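Local atomic coordinates of periplasmic binding protein/LacI transcriptional regulator (Brachyspira murdochii, PDB entry 4KQC), a protein that probably binds a carbohydrate in the periplasm for an ABC transporter. Residues L168-A173 with G177-Q182; A133-D138 with D238-G243; A118-K123 with G267-D272. All blocks are in the same frame, centred on the assembly; numbering follows the deposited sequence.

Interaction 1 (L168-A173 with G177-Q182)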
loop_
_atom_site.group_PDB
_atom_site.type_symbol
_atom_site.label_atom_id
_atom_site.label_comp_id
_atom_site.label_asym_id
_atom_site.label_seq_id
_atom_site.Cartn_x
_atom_site.Cartn_y
_atom_site.Cartn_z
ATOM N N LEU A 168 4.480 -20.205 7.299
ATOM C CA LEU A 168 4.964 -21.151 6.290
ATOM C C LEU A 168 6.318 -21.747 6.702
ATOM O O LEU A 168 6.544 -22.932 6.588
ATOM C CB LEU A 168 5.105 -20.468 4.920
ATOM C CG LEU A 168 3.792 -19.938 4.305
ATOM C CD1 LEU A 168 4.064 -19.071 3.111
ATOM C CD2 LEU A 168 2.867 -21.088 3.952
ATOM N N ALA A 169 7.237 -20.890 7.139
ATOM C CA ALA A 169 8.599 -21.271 7.423
ATOM C C ALA A 169 8.654 -22.116 8.734
ATOM O O ALA A 169 9.496 -23.015 8.878
ATOM C CB ALA A 169 9.497 -20.027 7.523
ATOM N N ASP A 170 7.761 -21.861 9.689
ATOM C CA ASP A 170 7.777 -22.730 10.909
ATOM C C ASP A 170 7.103 -24.044 10.614
ATOM O O ASP A 170 7.352 -25.036 11.310
ATOM C CB ASP A 170 7.051 -22.120 12.083
ATOM C CG ASP A 170 7.762 -20.897 12.649
ATOM O OD1 ASP A 170 8.890 -20.563 12.218
ATOM O OD2 ASP A 170 7.151 -20.247 13.573
ATOM N N GLY A 171 6.189 -24.019 9.651
ATOM C CA GLY A 171 5.385 -25.191 9.322
ATOM C C GLY A 171 6.169 -26.257 8.579
ATOM O O GLY A 171 5.801 -27.456 8.577
ATOM N N ASP A 172 7.214 -25.819 7.909
ATOM C CA ASP A 172 8.077 -26.674 7.097
ATOM C C ASP A 172 9.249 -26.992 7.966
ATOM O O ASP A 172 10.011 -26.129 8.290
ATOM C CB ASP A 172 8.527 -25.884 5.870
ATOM C CG ASP A 172 9.395 -26.646 4.922
ATOM O OD1 ASP A 172 10.017 -27.657 5.311
ATOM O OD2 ASP A 172 9.502 -26.194 3.710
ATOM N N ALA A 173 9.415 -28.249 8.378
ATOM C CA ALA A 173 10.538 -28.607 9.262
ATOM C C ALA A 173 11.922 -28.356 8.610
ATOM O O ALA A 173 12.941 -28.224 9.307
ATOM C CB ALA A 173 10.358 -30.057 9.760
ATOM N N GLY A 177 13.376 -22.660 12.382
ATOM C CA GLY A 177 14.568 -22.383 13.129
ATOM C C GLY A 177 15.783 -21.833 12.379
ATOM O O GLY A 177 16.803 -21.540 12.985
ATOM N N LYS A 178 15.705 -21.711 11.055
ATOM C CA LYS A 178 16.873 -21.363 10.259
ATOM C C LYS A 178 16.764 -19.985 9.656
ATOM O O LYS A 178 17.534 -19.678 8.785
ATOM C CB LYS A 178 17.034 -22.352 9.111
ATOM C CG LYS A 178 17.344 -23.783 9.543
ATOM C CD LYS A 178 17.371 -24.736 8.360
ATOM C CE LYS A 178 17.769 -26.105 8.806
ATOM N NZ LYS A 178 17.717 -26.992 7.588
ATOM N N TYR A 179 15.787 -19.194 10.072
ATOM C CA TYR A 179 15.542 -17.931 9.422
ATOM C C TYR A 179 15.278 -16.882 10.456
ATOM O O TYR A 179 14.809 -17.157 11.594
ATOM C CB TYR A 179 14.380 -18.026 8.412
ATOM C CG TYR A 179 13.046 -18.076 9.094
ATOM C CD1 TYR A 179 12.523 -19.289 9.553
ATOM C CD2 TYR A 179 12.311 -16.945 9.329
ATOM C CE1 TYR A 179 11.338 -19.350 10.281
ATOM C CE2 TYR A 179 11.099 -17.000 10.012
ATOM C CZ TYR A 179 10.617 -18.187 10.477
ATOM O OH TYR A 179 9.457 -18.262 11.189
ATOM N N ALA A 180 15.531 -15.625 10.096
ATOM C CA ALA A 180 15.125 -14.458 10.912
ATOM C C ALA A 180 14.619 -13.329 10.036
ATOM O O ALA A 180 15.225 -13.022 9.014
ATOM C CB ALA A 180 16.298 -13.939 11.699
ATOM N N LEU A 181 13.508 -12.739 10.417
ATOM C CA LEU A 181 12.939 -11.645 9.692
ATOM C C LEU A 181 13.458 -10.364 10.386
ATOM O O LEU A 181 13.390 -10.258 11.619
ATOM C CB LEU A 181 11.416 -11.698 9.725
ATOM C CG LEU A 181 10.765 -12.918 9.086
ATOM C CD1 LEU A 181 9.267 -13.040 9.375
ATOM C CD2 LEU A 181 11.042 -12.896 7.608
ATOM N N GLN A 182 13.979 -9.423 9.629
ATOM C CA GLN A 182 14.521 -8.197 10.157
ATOM C C GLN A 182 13.582 -7.070 9.717
ATOM O O GLN A 182 13.577 -6.722 8.556
ATOM C CB GLN A 182 15.903 -7.981 9.594
ATOM C CG GLN A 182 16.832 -9.098 9.956
ATOM C CD GLN A 182 18.226 -8.845 9.411
ATOM O OE1 GLN A 182 18.388 -8.326 8.301
ATOM N NE2 GLN A 182 19.237 -9.205 10.197
HETATM O O HOH W 1 11.176 -21.008 13.252
#

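Interaction 2 (A133-D138 with D238-G243)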
loop_
_atom_site.group_PDB
_atom_site.type_symbol
_atom_site.label_atom_id
_atom_site.label_comp_id
_atom_site.label_asym_id
_atom_site.label_seq_id
_atom_site.Cartn_x
_atom_site.Cartn_y
_atom_site.Cartn_z
ATOM N N ALA A 133 16.952 -23.633 3.833
ATOM C CA ALA A 133 17.258 -24.928 4.450
ATOM C C ALA A 133 18.761 -25.176 4.626
ATOM O O ALA A 133 19.150 -25.920 5.534
ATOM C CB ALA A 133 16.643 -26.014 3.626
ATOM N N ALA A 134 19.585 -24.548 3.787
ATOM C CA ALA A 134 21.045 -24.505 3.946
ATOM C C ALA A 134 21.626 -23.775 5.142
ATOM O O ALA A 134 22.821 -23.945 5.450
ATOM C CB ALA A 134 21.709 -23.977 2.683
ATOM N N PHE A 135 20.842 -22.923 5.790
ATOM C CA PHE A 135 21.300 -22.190 6.957
ATOM C C PHE A 135 21.083 -22.998 8.226
ATOM O O PHE A 135 20.624 -24.158 8.168
ATOM C CB PHE A 135 20.654 -20.798 6.992
ATOM C CG PHE A 135 21.191 -19.936 5.921
ATOM C CD1 PHE A 135 20.722 -20.031 4.645
ATOM C CD2 PHE A 135 22.183 -19.006 6.203
ATOM C CE1 PHE A 135 21.261 -19.250 3.623
ATOM C CE2 PHE A 135 22.727 -18.233 5.197
ATOM C CZ PHE A 135 22.238 -18.347 3.896
ATOM N N THR A 136 21.475 -22.424 9.339
ATOM C CA THR A 136 21.384 -23.131 10.618
ATOM C C THR A 136 20.890 -22.231 11.695
ATOM O O THR A 136 20.834 -21.009 11.556
ATOM C CB THR A 136 22.767 -23.678 11.050
ATOM O OG1 THR A 136 23.701 -22.594 11.258
ATOM C CG2 THR A 136 23.343 -24.628 10.040
ATOM N N SER A 137 20.553 -22.836 12.822
ATOM C CA SER A 137 20.065 -22.078 13.939
ATOM C C SER A 137 21.091 -21.060 14.469
ATOM O O SER A 137 20.710 -19.989 14.929
ATOM C CB SER A 137 19.647 -23.028 15.052
ATOM O OG SER A 137 19.239 -22.272 16.163
ATOM N N ASP A 138 22.378 -21.392 14.390
ATOM C CA ASP A 138 23.450 -20.486 14.842
ATOM C C ASP A 138 23.845 -19.431 13.785
ATOM O O ASP A 138 24.564 -18.487 14.105
ATOM C CB ASP A 138 24.716 -21.282 15.218
ATOM C CG ASP A 138 24.521 -22.180 16.462
ATOM O OD1 ASP A 138 23.461 -22.146 17.137
ATOM O OD2 ASP A 138 25.469 -22.934 16.778
ATOM N N ASP A 238 24.783 -11.170 -4.653
ATOM C CA ASP A 238 24.882 -10.342 -3.444
ATOM C C ASP A 238 24.038 -10.801 -2.295
ATOM O O ASP A 238 24.000 -10.136 -1.270
ATOM C CB ASP A 238 24.616 -8.857 -3.695
ATOM C CG ASP A 238 25.283 -7.951 -2.641
ATOM O OD1 ASP A 238 26.398 -8.282 -2.150
ATOM O OD2 ASP A 238 24.756 -6.865 -2.336
ATOM N N ALA A 239 23.422 -11.958 -2.425
ATOM C CA ALA A 239 22.673 -12.548 -1.317
ATOM C C ALA A 239 23.591 -13.217 -0.332
ATOM O O ALA A 239 24.738 -13.523 -0.627
ATOM C CB ALA A 239 21.621 -13.504 -1.814
ATOM N N GLN A 240 23.067 -13.434 0.864
ATOM C CA GLN A 240 23.757 -13.994 1.973
ATOM C C GLN A 240 24.470 -15.339 1.683
ATOM O O GLN A 240 25.555 -15.601 2.222
ATOM C CB GLN A 240 22.706 -14.104 3.090
ATOM C CG GLN A 240 23.223 -14.298 4.444
ATOM C CD GLN A 240 22.125 -14.516 5.442
ATOM O OE1 GLN A 240 20.947 -14.400 5.122
ATOM N NE2 GLN A 240 22.499 -14.946 6.627
ATOM N N ASP A 241 23.869 -16.157 0.817
ATOM C CA ASP A 241 24.419 -17.422 0.348
ATOM C C ASP A 241 25.227 -17.314 -0.963
ATOM O O ASP A 241 25.570 -18.336 -1.550
ATOM C CB ASP A 241 23.348 -18.491 0.191
ATOM C CG ASP A 241 22.257 -18.114 -0.800
ATOM O OD1 ASP A 241 22.323 -17.040 -1.477
ATOM O OD2 ASP A 241 21.290 -18.901 -0.923
ATOM N N GLY A 242 25.566 -16.090 -1.378
ATOM C CA GLY A 242 26.175 -15.835 -2.694
ATOM C C GLY A 242 25.345 -16.009 -3.940
ATOM O O GLY A 242 25.855 -15.888 -5.073
ATOM N N GLY A 243 24.060 -16.318 -3.775
ATOM C CA GLY A 243 23.119 -16.271 -4.891
ATOM C C GLY A 243 22.604 -14.858 -5.086
ATOM O O GLY A 243 23.262 -13.877 -4.665
#

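Interaction 3 (A118-K123 with G267-D272)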
loop_
_atom_site.group_PDB
_atom_site.type_symbol
_atom_site.label_atom_id
_atom_site.label_comp_id
_atom_site.label_asym_id
_atom_site.label_seq_id
_atom_site.Cartn_x
_atom_site.Cartn_y
_atom_site.Cartn_z
ATOM N N ALA A 118 0.602 -10.912 2.707
ATOM C CA ALA A 118 0.686 -12.346 2.785
ATOM C C ALA A 118 0.928 -12.954 1.429
ATOM O O ALA A 118 1.580 -13.993 1.366
ATOM C CB ALA A 118 -0.534 -12.930 3.458
ATOM N N ILE A 119 0.421 -12.360 0.339
ATOM C CA ILE A 119 0.689 -12.886 -1.007
ATOM C C ILE A 119 2.209 -12.798 -1.219
ATOM O O ILE A 119 2.847 -13.728 -1.730
ATOM C CB ILE A 119 -0.053 -12.092 -2.123
ATOM C CG1 ILE A 119 -1.580 -12.193 -1.972
ATOM C CG2 ILE A 119 0.501 -12.504 -3.482
ATOM C CD1 ILE A 119 -2.336 -11.207 -2.826
ATOM N N VAL A 120 2.796 -11.670 -0.812
ATOM C CA VAL A 120 4.210 -11.476 -1.042
ATOM C C VAL A 120 4.971 -12.526 -0.202
ATOM O O VAL A 120 5.936 -13.090 -0.672
ATOM C CB VAL A 120 4.665 -10.018 -0.716
ATOM C CG1 VAL A 120 6.160 -9.849 -0.972
ATOM C CG2 VAL A 120 3.908 -9.023 -1.607
ATOM N N ALA A 121 4.535 -12.794 1.036
ATOM C CA ALA A 121 5.194 -13.827 1.856
ATOM C C ALA A 121 5.107 -15.176 1.173
ATOM O O ALA A 121 6.115 -15.899 1.135
ATOM C CB ALA A 121 4.545 -13.904 3.235
ATOM N N ASP A 122 3.964 -15.474 0.608
ATOM C CA ASP A 122 3.822 -16.812 -0.094
ATOM C C ASP A 122 4.863 -16.934 -1.224
ATOM O O ASP A 122 5.570 -17.962 -1.350
ATOM C CB ASP A 122 2.430 -16.986 -0.725
ATOM C CG ASP A 122 1.301 -17.042 0.276
ATOM O OD1 ASP A 122 1.480 -17.441 1.433
ATOM O OD2 ASP A 122 0.169 -16.636 -0.118
ATOM N N LYS A 123 4.979 -15.894 -2.029
ATOM C CA LYS A 123 5.917 -15.881 -3.144
ATOM C C LYS A 123 7.359 -15.896 -2.653
ATOM O O LYS A 123 8.222 -16.549 -3.274
ATOM C CB LYS A 123 5.671 -14.642 -4.017
ATOM C CG LYS A 123 4.327 -14.590 -4.677
ATOM C CD LYS A 123 4.171 -15.680 -5.707
ATOM C CE LYS A 123 2.766 -15.509 -6.297
ATOM N NZ LYS A 123 2.524 -16.531 -7.338
ATOM N N GLY A 267 8.785 -9.306 -8.336
ATOM C CA GLY A 267 7.342 -9.149 -8.481
ATOM C C GLY A 267 6.874 -8.280 -7.336
ATOM O O GLY A 267 7.642 -8.079 -6.356
ATOM N N SER A 268 5.641 -7.855 -7.439
ATOM C CA SER A 268 4.992 -7.039 -6.423
ATOM C C SER A 268 3.521 -7.271 -6.390
ATOM O O SER A 268 2.934 -7.917 -7.284
ATOM C CB SER A 268 5.253 -5.540 -6.709
ATOM O OG SER A 268 6.627 -5.193 -6.521
ATOM N N VAL A 269 2.861 -6.785 -5.351
ATOM C CA VAL A 269 1.390 -6.826 -5.335
ATOM C C VAL A 269 0.812 -5.481 -5.654
ATOM O O VAL A 269 1.374 -4.468 -5.243
ATOM C CB VAL A 269 0.820 -7.358 -3.994
ATOM C CG1 VAL A 269 1.148 -8.805 -3.849
ATOM C CG2 VAL A 269 1.317 -6.601 -2.818
ATOM N N THR A 270 -0.267 -5.469 -6.433
ATOM C CA THR A 270 -0.931 -4.195 -6.795
ATOM C C THR A 270 -2.303 -4.163 -6.199
ATOM O O THR A 270 -2.991 -5.170 -6.062
ATOM C CB THR A 270 -1.047 -3.959 -8.323
ATOM O OG1 THR A 270 -1.653 -2.697 -8.600
ATOM C CG2 THR A 270 -1.819 -5.045 -9.055
ATOM N N GLN A 271 -2.717 -2.976 -5.840
ATOM C CA GLN A 271 -4.097 -2.742 -5.466
ATOM C C GLN A 271 -4.983 -2.540 -6.696
ATOM O O GLN A 271 -4.531 -2.668 -7.801
ATOM C CB GLN A 271 -4.195 -1.526 -4.546
ATOM C CG GLN A 271 -3.249 -1.467 -3.332
ATOM C CD GLN A 271 -3.466 -0.205 -2.528
ATOM O OE1 GLN A 271 -4.556 -0.035 -1.927
ATOM N NE2 GLN A 271 -2.522 0.683 -2.515
ATOM N N ASP A 272 -6.271 -2.245 -6.484
ATOM C CA ASP A 272 -7.245 -2.019 -7.602
ATOM C C ASP A 272 -7.836 -0.611 -7.397
ATOM O O ASP A 272 -8.929 -0.461 -6.808
ATOM C CB ASP A 272 -8.330 -3.077 -7.567
ATOM C CG ASP A 272 -9.304 -2.993 -8.751
ATOM O OD1 ASP A 272 -9.342 -2.024 -9.551
ATOM O OD2 ASP A 272 -10.093 -3.974 -8.972
#

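Interaction 1 (L168-A173 with G177-Q182)
Tyr-179 lays its ring against Ala-169 and sends its hydroxyl to Asp-170, joining the end of helix 152-171 to the start of strand 179-184 within the beta-alpha-beta unit formed by strand 141-146, helix 152-171 and strand 179-184. The methyl CB of Ala-169 sits over one face of the Tyr-179 ring, 3.8 Å from its centroid and 27° off the normal, a CH-pi contact displaced toward the CE1 rim, where CB is 3.4 Å from CE1. Asp-170 OD1 lies at the ring edge, in its plane, and accepts from Tyr-179 OH over 2.6 Å. The oxygen is approached from above the carboxylate plane, which is turned 43° from the ring. With chi1 75°, CG of Tyr-179 lies between its backbone N and carbonyl carbon, which puts the ring against the helix. Further out, Thr-166 of the same helix touches the tyrosine, Phe-125 of helix 113-133 packs on Ala-169, and Thr-175 OG1 in the connecting turn bonds to Ala-169 O. Asp-170 OD1 has a second partner that ties the turn to the helix: a water donates to Asp-170 OD1 at 2.5 Å and accepts from Gly-177 N at 2.9 Å.

Interaction 2 (A133-D138 with D238-G243)
Phe-135 crosses to Gln-240 and Asp-241 from the loop between helix 113-133 and strand 141-146, meeting a type I beta turn, Ala-239 to Gly-242, in the loop before strand 246-250. After Ala-133 and Ala-134 the chain reaches Phe-135, whose CG stands beside the backbone N and opposite the carbonyl carbon (chi1 -70°), a setting that carries the ring across to the turn. CE2 of Phe-135 lies 3.6 Å from Gln-240 NE2, with the ring and amide planes 46° apart, while its CZ is 3.9 Å from Asp-241 CB; both neighbours approach the ring obliquely. Leu-207 touches all three side chains. Without the ring, as with an alanine here, the side of Gln-240's extended chain and Asp-241 CB would probably lose their apolar cover and a gap would open between the loops. Just beyond, Thr-136 OG1 makes a weak hydrogen bond with Asn-139 N.

The amide nitrogen of Gln-240 that lies by the ring has its own acceptor, Lys-140 O, and OE1 takes Lys-142 N. Asp-241 OD1 accepts from Gly-243 N at 3.0 Å in an Asx turn, and OD2 pairs with Arg-131. The contact with Phe-135 is therefore one of van der Waals packing, against side chains whose polar groups are held by partners other than the ring.

Interaction 3 (A118-K123 with G267-D272)
Val-269 puts both of its methyls against helix 113-133, where CG1 meets Ile-119 and Val-120 and CG2 meets Val-120, in a buried helix-on-sheet contact of the alpha/beta domain. CG1 does most of the touching. CG1 of Val-269 lies 3.6 Å from Val-120 CG2 and 3.8 Å from Ile-119 CG2. CG2 of Val-269 adds a second approach to Val-120 CG2, at 3.7 Å, so that this one methyl of the helix meets both branches of the strand valine.

The torsions select these branches. In Val-269, chi1 of -68° sets CG1 opposite the carbonyl carbon and tucks CG2 between the backbone N and the carbonyl carbon. Val-120 has CG1 trans to its N (chi1 -180°), which leaves CG2, beside the N, as the branch that meets the strand. Ile-119 uses its short branch: CG2 is the methyl at Val-269, whereas CG1 points off beside the backbone N (chi1 -63°).

A bound nitrate, probably from the crystallisation liquor, lies about 3 Å from the Ile-119 side chain. Around the three residues, Trp-302 of the antiparallel strand 301-303 touches both Ile-119 and Val-269, Met-248 of strand 246-250 packs on Val-120, and Phe-250 of that strand packs on Val-269; Ala-121 of helix 113-133 touches Phe-161 of helix 152-171.

All three contacts belong to the mixed-sheet half of the molecule, but at different depths. Interaction 3 is buried and wholly aliphatic, seating helix 113-133 on strand 267-270. Interaction 1, partly buried, rests on the outermost strand 179-184 of the same sheet and combines an apolar ring face with a carboxylate that also holds a water. Interaction 2 is a surface contact between loops, in which a phenylalanine packs on polar side chains. Helix 113-133 links them: it carries one side of interaction 3, and the chain running on from it leads into interaction 2. Interactions 1 and 2 meet directly where Lys-178 NZ lies 2.7 Å from Ala-133 O, a probable hydrogen bond, whereas interactions 1 and 3 touch through Leu-168 and Asp-122.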